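Local structure of fructose-bisphosphate aldolase (4MOZ) at residues 64-69 with 92-97; 85-90 with 129-134; 9-14 with 18-23; 165-170 with 205-210. The protein is an aldolase of the DeoC/LacD family, built on the TIM-barrel fold. All coordinates share one frame; numbering follows the deposited sequence.

Contact 1 of 4, residues 64-69 with 92-97; sequences DPEHLF and ADYPNV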
# COMPACT_ATOMS: atom_id res chain seq x y z
N ASP C 64 1.10 20.02 -32.65
CA ASP C 64 0.16 20.74 -31.79
C ASP C 64 -0.94 19.77 -31.36
O ASP C 64 -1.64 19.22 -32.20
CB ASP C 64 -0.43 21.95 -32.52
CG ASP C 64 -1.32 22.82 -31.63
OD1 ASP C 64 -1.79 22.38 -30.55
OD2 ASP C 64 -1.57 23.98 -32.03
N PRO C 65 -1.10 19.55 -30.04
CA PRO C 65 -2.10 18.62 -29.51
C PRO C 65 -3.55 18.93 -29.90
O PRO C 65 -4.38 18.02 -29.92
CB PRO C 65 -1.93 18.75 -28.00
CG PRO C 65 -0.52 19.17 -27.83
CD PRO C 65 -0.24 20.09 -28.98
N GLU C 66 -3.86 20.20 -30.18
CA GLU C 66 -5.22 20.56 -30.59
C GLU C 66 -5.63 19.87 -31.90
O GLU C 66 -6.82 19.67 -32.17
CB GLU C 66 -5.40 22.08 -30.69
CG GLU C 66 -6.86 22.50 -30.64
CD GLU C 66 -7.08 24.01 -30.60
OE1 GLU C 66 -6.11 24.77 -30.36
OE2 GLU C 66 -8.23 24.43 -30.79
N HIS C 67 -4.63 19.53 -32.71
CA HIS C 67 -4.79 18.68 -33.90
C HIS C 67 -5.69 17.50 -33.63
O HIS C 67 -6.60 17.21 -34.43
CB HIS C 67 -3.41 18.23 -34.36
CG HIS C 67 -3.40 17.49 -35.67
ND1 HIS C 67 -3.82 18.05 -36.83
CD2 HIS C 67 -2.94 16.21 -36.00
CE1 HIS C 67 -3.67 17.16 -37.83
NE2 HIS C 67 -3.12 16.04 -37.32
N LEU C 68 -5.46 16.81 -32.52
CA LEU C 68 -6.23 15.61 -32.16
C LEU C 68 -7.71 15.93 -31.98
O LEU C 68 -8.58 15.17 -32.43
CB LEU C 68 -5.67 14.95 -30.90
CG LEU C 68 -4.17 14.62 -30.88
CD1 LEU C 68 -3.72 14.17 -29.50
CD2 LEU C 68 -3.81 13.57 -31.93
N PHE C 69 -8.00 17.05 -31.33
CA PHE C 69 -9.38 17.44 -31.06
C PHE C 69 -10.09 17.96 -32.31
O PHE C 69 -11.30 17.78 -32.46
CB PHE C 69 -9.44 18.45 -29.92
CG PHE C 69 -9.12 17.85 -28.57
CD1 PHE C 69 -7.79 17.73 -28.15
CD2 PHE C 69 -10.14 17.40 -27.74
CE1 PHE C 69 -7.49 17.17 -26.91
CE2 PHE C 69 -9.84 16.84 -26.50
CZ PHE C 69 -8.52 16.73 -26.09
N ALA C 92 -13.78 21.78 -23.29
CA ALA C 92 -14.73 22.90 -23.27
C ALA C 92 -14.91 23.51 -24.67
O ALA C 92 -16.00 23.96 -25.01
CB ALA C 92 -14.30 23.97 -22.27
N ASP C 93 -13.85 23.48 -25.47
CA ASP C 93 -13.90 23.98 -26.84
C ASP C 93 -14.30 22.91 -27.86
O ASP C 93 -14.47 23.21 -29.04
CB ASP C 93 -12.55 24.59 -27.24
CG ASP C 93 -12.23 25.85 -26.47
OD1 ASP C 93 -13.16 26.65 -26.24
OD2 ASP C 93 -11.06 26.03 -26.10
N TYR C 94 -14.42 21.67 -27.40
CA TYR C 94 -14.78 20.55 -28.26
C TYR C 94 -15.81 19.64 -27.58
O TYR C 94 -15.55 18.46 -27.37
CB TYR C 94 -13.52 19.77 -28.66
CG TYR C 94 -12.57 20.58 -29.50
CD1 TYR C 94 -11.58 21.38 -28.92
CD2 TYR C 94 -12.67 20.56 -30.89
CE1 TYR C 94 -10.72 22.13 -29.70
CE2 TYR C 94 -11.81 21.32 -31.68
CZ TYR C 94 -10.84 22.10 -31.08
OH TYR C 94 -9.99 22.84 -31.86
N PRO C 95 -16.99 20.20 -27.25
CA PRO C 95 -17.95 19.44 -26.43
C PRO C 95 -18.66 18.29 -27.15
O PRO C 95 -19.11 17.35 -26.49
CB PRO C 95 -18.97 20.50 -26.00
CG PRO C 95 -18.88 21.59 -27.02
CD PRO C 95 -17.52 21.51 -27.67
N ASN C 96 -18.74 18.34 -28.47
CA ASN C 96 -19.50 17.35 -29.24
C ASN C 96 -18.65 16.18 -29.70
O ASN C 96 -18.59 15.86 -30.88
CB ASN C 96 -20.19 18.00 -30.44
CG ASN C 96 -20.96 19.24 -30.06
OD1 ASN C 96 -20.83 20.28 -30.71
ND2 ASN C 96 -21.75 19.16 -29.00
N VAL C 97 -17.97 15.56 -28.74
CA VAL C 97 -17.16 14.38 -28.98
C VAL C 97 -17.51 13.41 -27.86
O VAL C 97 -17.73 13.83 -26.71
CB VAL C 97 -15.65 14.71 -28.95
CG1 VAL C 97 -14.80 13.46 -29.16
CG2 VAL C 97 -15.29 15.75 -30.00
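Tyr-94 OH donates to Glu-66 OE2 at 2.6 Å, the one hydrogen bond between 64-69 and 92-97. The proton goes to the anti lone pair of OE2, on the side turned from the other carboxylate oxygen, and OE2 lies at the edge of the phenol ring, near its plane. Carboxylate and ring are almost perpendicular, 84° between planes. With CG of Glu-66 anti to the backbone N (chi1 -161°) and the chain extended beyond it, the carboxylate is carried from the backbone out to the hydroxyl; Glu-66 CG itself lies 3.4 Å from Tyr-94 OH. The second grip on the tyrosine is apolar. Phe-69 CB sits over one face of the Tyr-94 ring, 3.7 Å from the ring centroid and close to the ring normal, a CH-pi contact. Phe-69 O touches the same ring at Tyr-94 CD2, 3.5 Å away. The two rings meet obliquely, centroids 5.8 Å apart; the phenylalanine ring leads off from the contact and stacks on Tyr-90. In the turn leading into the helix, Asp-64 OD1 accepts a capping bond from Glu-66 N at 3.0 Å, with the N-H coming from above the carboxylate plane. The loop between helix 84-90 and strand 99-102 thus lays Tyr-94 along the outer helix 66-74, where it also touches Lys-70 and Asp-73, while Phe-69 reaches inward to Leu-86 of helix 84-90 and Met-80 of strand 79-82.

Contact 2 of 4, residues 85-90 with 129-134; sequences GLIARY and LAMRDN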
# COMPACT_ATOMS: atom_id res chain seq x y z
N GLY C 85 -6.32 14.53 -18.20
CA GLY C 85 -5.74 15.87 -18.28
C GLY C 85 -5.82 16.48 -19.66
O GLY C 85 -6.22 17.64 -19.81
N LEU C 86 -5.45 15.69 -20.67
CA LEU C 86 -5.49 16.11 -22.06
C LEU C 86 -6.91 16.54 -22.45
O LEU C 86 -7.11 17.63 -23.00
CB LEU C 86 -5.01 14.98 -22.97
CG LEU C 86 -5.11 15.17 -24.49
CD1 LEU C 86 -4.11 16.21 -24.98
CD2 LEU C 86 -4.91 13.84 -25.19
N ILE C 87 -7.87 15.68 -22.16
CA ILE C 87 -9.28 15.97 -22.38
C ILE C 87 -9.72 17.24 -21.63
O ILE C 87 -10.41 18.09 -22.21
CB ILE C 87 -10.18 14.75 -22.04
CG1 ILE C 87 -9.85 13.57 -22.96
CG2 ILE C 87 -11.65 15.11 -22.18
CD1 ILE C 87 -10.48 12.25 -22.56
N ALA C 88 -9.30 17.38 -20.38
CA ALA C 88 -9.68 18.53 -19.55
C ALA C 88 -9.25 19.88 -20.14
O ALA C 88 -9.96 20.89 -19.97
CB ALA C 88 -9.12 18.38 -18.14
N ARG C 89 -8.12 19.91 -20.83
CA ARG C 89 -7.56 21.16 -21.33
C ARG C 89 -8.24 21.66 -22.60
O ARG C 89 -8.12 22.84 -22.94
CB ARG C 89 -6.04 21.05 -21.57
CG ARG C 89 -5.24 20.49 -20.40
CD ARG C 89 -5.20 21.40 -19.19
NE ARG C 89 -4.52 22.67 -19.46
CZ ARG C 89 -4.25 23.58 -18.52
NH1 ARG C 89 -4.59 23.35 -17.26
NH2 ARG C 89 -3.64 24.71 -18.85
N TYR C 90 -8.94 20.77 -23.30
CA TYR C 90 -9.55 21.11 -24.59
C TYR C 90 -11.06 20.88 -24.69
O TYR C 90 -11.71 21.48 -25.54
CB TYR C 90 -8.84 20.35 -25.71
CG TYR C 90 -7.39 20.74 -25.91
CD1 TYR C 90 -7.05 21.78 -26.77
CD2 TYR C 90 -6.37 20.06 -25.24
CE1 TYR C 90 -5.73 22.14 -26.96
CE2 TYR C 90 -5.04 20.42 -25.42
CZ TYR C 90 -4.73 21.46 -26.28
OH TYR C 90 -3.42 21.83 -26.47
N LEU C 129 -15.69 11.34 -12.88
CA LEU C 129 -17.09 11.62 -12.56
C LEU C 129 -17.35 13.10 -12.35
O LEU C 129 -18.38 13.62 -12.78
CB LEU C 129 -17.51 10.84 -11.32
CG LEU C 129 -18.14 9.44 -11.45
CD1 LEU C 129 -17.54 8.61 -12.57
CD2 LEU C 129 -18.06 8.70 -10.12
N ALA C 130 -16.40 13.78 -11.70
CA ALA C 130 -16.49 15.22 -11.44
C ALA C 130 -16.46 15.99 -12.75
O ALA C 130 -17.19 16.97 -12.93
CB ALA C 130 -15.36 15.67 -10.53
N MSE C 131 -15.62 15.53 -13.67
CA MSE C 131 -15.49 16.15 -14.97
C MSE C 131 -16.76 15.95 -15.81
O MSE C 131 -17.22 16.87 -16.48
CB MSE C 131 -14.26 15.60 -15.67
CG MSE C 131 -13.71 16.49 -16.74
SE MSE C 131 -11.92 15.94 -17.24
CE MSE C 131 -12.18 15.96 -19.15
N ARG C 132 -17.31 14.73 -15.76
CA ARG C 132 -18.59 14.38 -16.39
C ARG C 132 -19.71 15.29 -15.89
O ARG C 132 -20.53 15.77 -16.67
CB ARG C 132 -18.95 12.92 -16.11
CG ARG C 132 -20.34 12.49 -16.60
CD ARG C 132 -20.89 11.31 -15.81
NE ARG C 132 -21.03 11.62 -14.39
CZ ARG C 132 -21.38 10.76 -13.44
NH1 ARG C 132 -21.64 9.49 -13.73
NH2 ARG C 132 -21.47 11.17 -12.18
N ASP C 133 -19.73 15.53 -14.58
CA ASP C 133 -20.75 16.37 -13.98
C ASP C 133 -20.47 17.86 -14.18
O ASP C 133 -21.32 18.70 -13.89
CB ASP C 133 -20.91 16.03 -12.50
CG ASP C 133 -21.41 14.61 -12.28
OD1 ASP C 133 -22.03 14.03 -13.20
OD2 ASP C 133 -21.18 14.06 -11.19
N ASN C 134 -19.29 18.17 -14.71
CA ASN C 134 -18.94 19.54 -15.08
C ASN C 134 -19.22 19.82 -16.56
O ASN C 134 -18.86 20.86 -17.09
CB ASN C 134 -17.47 19.85 -14.73
CG ASN C 134 -17.16 21.34 -14.73
OD1 ASN C 134 -18.02 22.17 -14.40
ND2 ASN C 134 -15.93 21.68 -15.09
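Selenomethionine Met-131 reaches from helix 125-132 to Ala-88 of helix 84-90, bringing its selenium alongside a methyl group: Met-131 SE lies 3.8 Å from Ala-88 CB and 4.1 Å from Ala-88 CA. Beyond the selenium, the terminal methyl meets the side chain of Ile-87. The modelled approach of that methyl to the isoleucine branch is implausibly short, so the exact position of CE is doubtful, although the neighbourhood is clear. The selenomethionine chain is extended at its first two torsions (chi1 -158°, chi2 165°), which carries the selenium across to the other helix. The side chains of Ile-87 and Met-131 cross at about a right angle. No hydrogen bond joins the segments, and their nearest CA atoms, those of Ala-88 and Met-131, are 7.8 Å apart. This is helix-to-helix packing on the outside of a TIM barrel, between helices that come before and after strand 99-102 in the chain: Ile-87 rests on Tyr-99 and Val-101 of that strand, and both Ile-87 and Met-131 touch Val-136. Farther out, Arg-132 makes salt bridges with two carboxylates, gripping Asp-133 side-on through NE and NH2 and meeting Glu-169 through NH1. A neighbouring subunit closes over this region: its Asp-14 packs on Ala-88, and its Ala-13 O accepts from Asn-134 ND2.

Contact 3 of 4, residues 9-14 with 18-23; sequences VKVPAD and DARETY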
# COMPACT_ATOMS: atom_id res chain seq x y z
N VAL C 9 -29.27 -3.49 -27.03
CA VAL C 9 -28.09 -3.40 -26.17
C VAL C 9 -28.23 -4.38 -25.00
O VAL C 9 -29.17 -4.28 -24.22
CB VAL C 9 -27.88 -1.96 -25.63
CG1 VAL C 9 -26.70 -1.89 -24.67
CG2 VAL C 9 -27.69 -0.96 -26.76
N LYS C 10 -27.31 -5.33 -24.91
CA LYS C 10 -27.26 -6.24 -23.77
C LYS C 10 -26.59 -5.56 -22.57
O LYS C 10 -25.38 -5.31 -22.57
CB LYS C 10 -26.56 -7.55 -24.13
CG LYS C 10 -27.45 -8.53 -24.86
CD LYS C 10 -26.70 -9.78 -25.26
CE LYS C 10 -27.56 -10.65 -26.16
NZ LYS C 10 -26.76 -11.71 -26.83
N VAL C 11 -27.39 -5.26 -21.56
CA VAL C 11 -26.90 -4.61 -20.35
C VAL C 11 -26.40 -5.69 -19.39
O VAL C 11 -27.19 -6.52 -18.92
CB VAL C 11 -28.00 -3.74 -19.70
CG1 VAL C 11 -27.51 -3.12 -18.39
CG2 VAL C 11 -28.47 -2.66 -20.66
N PRO C 12 -25.08 -5.68 -19.10
CA PRO C 12 -24.53 -6.65 -18.15
C PRO C 12 -25.08 -6.43 -16.74
O PRO C 12 -25.54 -5.34 -16.41
CB PRO C 12 -23.02 -6.39 -18.20
CG PRO C 12 -22.88 -5.00 -18.72
CD PRO C 12 -24.04 -4.78 -19.64
N ALA C 13 -25.01 -7.48 -15.92
CA ALA C 13 -25.68 -7.52 -14.62
C ALA C 13 -24.99 -6.67 -13.55
O ALA C 13 -25.53 -6.51 -12.44
CB ALA C 13 -25.82 -8.95 -14.16
N ASP C 14 -23.80 -6.14 -13.86
CA ASP C 14 -23.09 -5.25 -12.95
C ASP C 14 -23.40 -3.77 -13.21
O ASP C 14 -22.90 -2.89 -12.50
CB ASP C 14 -21.57 -5.52 -12.97
CG ASP C 14 -20.95 -5.35 -14.35
OD1 ASP C 14 -21.69 -5.33 -15.35
OD2 ASP C 14 -19.71 -5.25 -14.44
N ASP C 18 -30.35 1.90 -11.48
CA ASP C 18 -30.39 3.36 -11.68
C ASP C 18 -29.28 3.90 -12.59
O ASP C 18 -29.16 5.12 -12.77
CB ASP C 18 -30.41 4.09 -10.33
CG ASP C 18 -29.12 3.93 -9.53
OD1 ASP C 18 -28.27 3.08 -9.89
OD2 ASP C 18 -28.94 4.66 -8.54
N ALA C 19 -28.49 3.00 -13.17
CA ALA C 19 -27.45 3.39 -14.13
C ALA C 19 -27.73 2.85 -15.54
O ALA C 19 -27.01 3.17 -16.49
CB ALA C 19 -26.08 2.93 -13.64
N ARG C 20 -28.78 2.04 -15.65
CA ARG C 20 -29.12 1.32 -16.88
C ARG C 20 -29.31 2.21 -18.11
O ARG C 20 -28.72 1.94 -19.16
CB ARG C 20 -30.37 0.46 -16.65
CG ARG C 20 -30.78 -0.37 -17.85
CD ARG C 20 -32.02 -1.19 -17.54
NE ARG C 20 -32.29 -2.14 -18.62
CZ ARG C 20 -31.76 -3.36 -18.71
NH1 ARG C 20 -30.93 -3.81 -17.77
NH2 ARG C 20 -32.08 -4.14 -19.74
N GLU C 21 -30.14 3.25 -17.99
CA GLU C 21 -30.42 4.15 -19.11
C GLU C 21 -29.18 4.91 -19.54
O GLU C 21 -28.93 5.08 -20.74
CB GLU C 21 -31.58 5.11 -18.80
CG GLU C 21 -32.91 4.43 -18.50
CD GLU C 21 -33.30 3.37 -19.53
OE1 GLU C 21 -33.42 3.71 -20.73
OE2 GLU C 21 -33.50 2.20 -19.14
N THR C 22 -28.39 5.35 -18.56
CA THR C 22 -27.10 6.00 -18.82
C THR C 22 -26.16 5.06 -19.57
O THR C 22 -25.49 5.48 -20.52
CB THR C 22 -26.44 6.46 -17.50
OG1 THR C 22 -27.35 7.31 -16.80
CG2 THR C 22 -25.16 7.23 -17.78
N TYR C 23 -26.12 3.79 -19.16
CA TYR C 23 -25.26 2.80 -19.82
C TYR C 23 -25.64 2.63 -21.28
O TYR C 23 -24.77 2.55 -22.15
CB TYR C 23 -25.32 1.45 -19.12
CG TYR C 23 -24.53 0.38 -19.83
CD1 TYR C 23 -23.15 0.27 -19.65
CD2 TYR C 23 -25.15 -0.52 -20.70
CE1 TYR C 23 -22.42 -0.71 -20.31
CE2 TYR C 23 -24.43 -1.50 -21.36
CZ TYR C 23 -23.06 -1.59 -21.16
OH TYR C 23 -22.33 -2.55 -21.81
O HOH W 1 -30.22 -6.23 -21.25
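Apolar packing gathers round Tyr-23, whose ring Val-9, Val-11 and Pro-12 approach obliquely. Pro-12 comes from the direction opposite to the tyrosine and sets its CD 3.7 Å from Tyr-23 CZ. Val-11 CG2 lies 4.0 Å from Tyr-23 CD2, the two side chains running past each other in opposite senses, and Val-9 CG1 is as far from Tyr-23 CE2. CG of the tyrosine stands anti to the backbone N (chi1 176°), which sends the ring from the helix toward the extended 9-12 backbone. The segment 9-14 belongs to the N-terminal arm of the chain, and helix 20-30 turns back along it before the chain enters the TIM barrel; Val-9 also touches Tyr-27 and Met-28, and Val-11 touches Ile-24, farther along that helix. A second kind of contact sets a charged flat group against an aliphatic one. The Arg-20 chain is extended from CG to NE and lays one guanidinium face over Val-11, with CG2 3.8 Å above the plane and Val-11 CB 3.5 Å from Arg-20 NH1. The polar links are indirect or lead elsewhere. One water accepts from both Val-11 N (3.0 Å) and Arg-20 NH2 (3.2 Å), joining backbone to side chain. Tyr-23 OH hydrogen-bonds to Asp-207 OD1. Pro-12 and Tyr-23 also pack against Arg-89 of a neighbouring subunit, whose Arg-84 forms a salt bridge with Asp-14.

Contact 4 of 4, residues 165-170 with 205-210; sequences QAHEEG and GADFVK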
# COMPACT_ATOMS: atom_id res chain seq x y z
N GLN C 165 -16.62 -0.44 -11.03
CA GLN C 165 -16.97 0.93 -10.68
C GLN C 165 -17.55 1.71 -11.85
O GLN C 165 -18.48 2.50 -11.67
CB GLN C 165 -15.76 1.67 -10.12
CG GLN C 165 -15.41 1.30 -8.69
CD GLN C 165 -14.19 2.03 -8.17
OE1 GLN C 165 -14.23 2.65 -7.12
NE2 GLN C 165 -13.09 1.98 -8.92
N ALA C 166 -17.00 1.48 -13.04
CA ALA C 166 -17.50 2.13 -14.25
C ALA C 166 -18.93 1.72 -14.55
O ALA C 166 -19.78 2.57 -14.86
CB ALA C 166 -16.60 1.82 -15.44
N HIS C 167 -19.21 0.43 -14.44
CA HIS C 167 -20.54 -0.09 -14.71
C HIS C 167 -21.55 0.33 -13.69
O HIS C 167 -22.72 0.49 -14.01
CB HIS C 167 -20.52 -1.60 -14.89
CG HIS C 167 -19.93 -2.04 -16.21
ND1 HIS C 167 -19.51 -3.29 -16.44
CD2 HIS C 167 -19.69 -1.31 -17.38
CE1 HIS C 167 -19.04 -3.38 -17.70
NE2 HIS C 167 -19.15 -2.16 -18.27
N GLU C 168 -21.08 0.56 -12.47
CA GLU C 168 -21.89 1.14 -11.41
C GLU C 168 -22.37 2.53 -11.82
O GLU C 168 -23.45 2.96 -11.44
CB GLU C 168 -21.07 1.21 -10.12
CG GLU C 168 -21.82 1.71 -8.90
CD GLU C 168 -20.94 1.85 -7.66
OE1 GLU C 168 -19.72 1.58 -7.74
OE2 GLU C 168 -21.49 2.24 -6.61
N GLU C 169 -21.55 3.22 -12.63
CA GLU C 169 -21.84 4.57 -13.09
C GLU C 169 -22.48 4.63 -14.47
O GLU C 169 -22.81 5.70 -14.96
CB GLU C 169 -20.57 5.43 -13.08
CG GLU C 169 -20.06 5.80 -11.69
CD GLU C 169 -21.07 6.61 -10.89
OE1 GLU C 169 -21.84 7.39 -11.48
OE2 GLU C 169 -21.08 6.46 -9.65
N GLY C 170 -22.65 3.47 -15.11
CA GLY C 170 -23.21 3.41 -16.46
C GLY C 170 -22.23 3.83 -17.55
O GLY C 170 -22.65 4.25 -18.63
N GLY C 205 -14.94 -8.32 -17.26
CA GLY C 205 -16.26 -7.73 -17.50
C GLY C 205 -16.28 -6.55 -18.45
O GLY C 205 -17.24 -5.77 -18.45
N ALA C 206 -15.23 -6.42 -19.27
CA ALA C 206 -15.14 -5.33 -20.24
C ALA C 206 -16.25 -5.37 -21.29
O ALA C 206 -16.76 -6.43 -21.63
CB ALA C 206 -13.77 -5.33 -20.92
N ASP C 207 -16.63 -4.19 -21.78
CA ASP C 207 -17.55 -4.08 -22.90
C ASP C 207 -16.84 -4.34 -24.22
O ASP C 207 -17.41 -4.95 -25.13
CB ASP C 207 -18.20 -2.71 -22.90
CG ASP C 207 -19.00 -2.46 -21.65
OD1 ASP C 207 -19.95 -3.23 -21.40
OD2 ASP C 207 -18.66 -1.52 -20.91
N PHE C 208 -15.60 -3.86 -24.32
CA PHE C 208 -14.76 -4.06 -25.49
C PHE C 208 -13.33 -4.39 -25.08
O PHE C 208 -12.87 -3.97 -24.01
CB PHE C 208 -14.76 -2.81 -26.38
CG PHE C 208 -16.10 -2.51 -27.00
CD1 PHE C 208 -16.50 -3.14 -28.17
CD2 PHE C 208 -16.96 -1.59 -26.40
CE1 PHE C 208 -17.74 -2.87 -28.73
CE2 PHE C 208 -18.20 -1.31 -26.96
CZ PHE C 208 -18.59 -1.95 -28.13
N VAL C 209 -12.64 -5.15 -25.93
CA VAL C 209 -11.24 -5.47 -25.72
C VAL C 209 -10.43 -5.13 -26.97
O VAL C 209 -10.80 -5.52 -28.08
CB VAL C 209 -11.02 -6.95 -25.31
CG1 VAL C 209 -11.68 -7.92 -26.29
CG2 VAL C 209 -9.54 -7.27 -25.14
N LYS C 210 -9.36 -4.36 -26.78
CA LYS C 210 -8.45 -4.02 -27.86
C LYS C 210 -7.21 -4.91 -27.79
O LYS C 210 -6.52 -4.92 -26.78
CB LYS C 210 -8.11 -2.52 -27.82
CG LYS C 210 -6.80 -2.09 -28.47
CD LYS C 210 -6.66 -2.44 -29.94
CE LYS C 210 -5.37 -1.85 -30.50
NZ LYS C 210 -4.57 -2.80 -31.30
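Helix 152-168 of the TIM barrel ends beside the loop that enters strand 208-210, and a His-carboxylate hydrogen bond ties the two together. His-167 NE2 donates to Asp-207 OD2 at 2.8 Å, with an N-H...O angle of 171°. The carboxylate oxygen lies in the imidazole plane, whereas the donor meets the syn side of OD2 and stands 30° out of the carboxylate plane. The two side chains come from opposite directions, and ring and carboxylate are twisted 54° apart. In both residues CG is anti to the carbonyl carbon, the choice that turns the groups to face each other. Gly-205 O lies at the same ring's edge, 3.1 Å from His-167 CE1. Each segment contains a helix end closed by a Schellman motif, at Gly-170 and Gly-205, both with positive phi. The other ring nitrogen, His-167 ND1, is bonded to Asp-14 OD2, so the imidazole is held at both nitrogens and its rotation is fixed. Asp-207 is gripped still more: OD2 also accepts from Val-173 N on strand 172-177, while OD1, besides its bond to Tyr-23 OH, forms a salt bridge with Arg-89 of a neighbouring subunit. This buried carboxylate has so many polar partners, one of them positive, that it is probably ionised, and with a carboxylate at each of its nitrogens the histidine may well carry a positive charge.

Overall arrangement
Along the chain contact 3 comes first, contacts 1 and 2 interleave, and contact 4 closes the series. Contacts 1 and 2 lie in the outer layer round the eight-stranded parallel barrel, contacts 3 and 4 by the N-terminal end of strand 208-210. Contacts 1 and 2, with centres 12 Å apart, share the packing of helix 84-90 against helix 66-74. Contacts 3 and 4, centres 10 Å apart, are joined by polar links from the N-terminal arm and helix 20-30. Arg-132 to Glu-169 bridges contacts 2 and 4, whereas contacts 1 and 3 have centres about 29 Å apart. The two pairs form complementary sides of one kind of subunit interface, each meeting a different neighbour in the five-chain assembly.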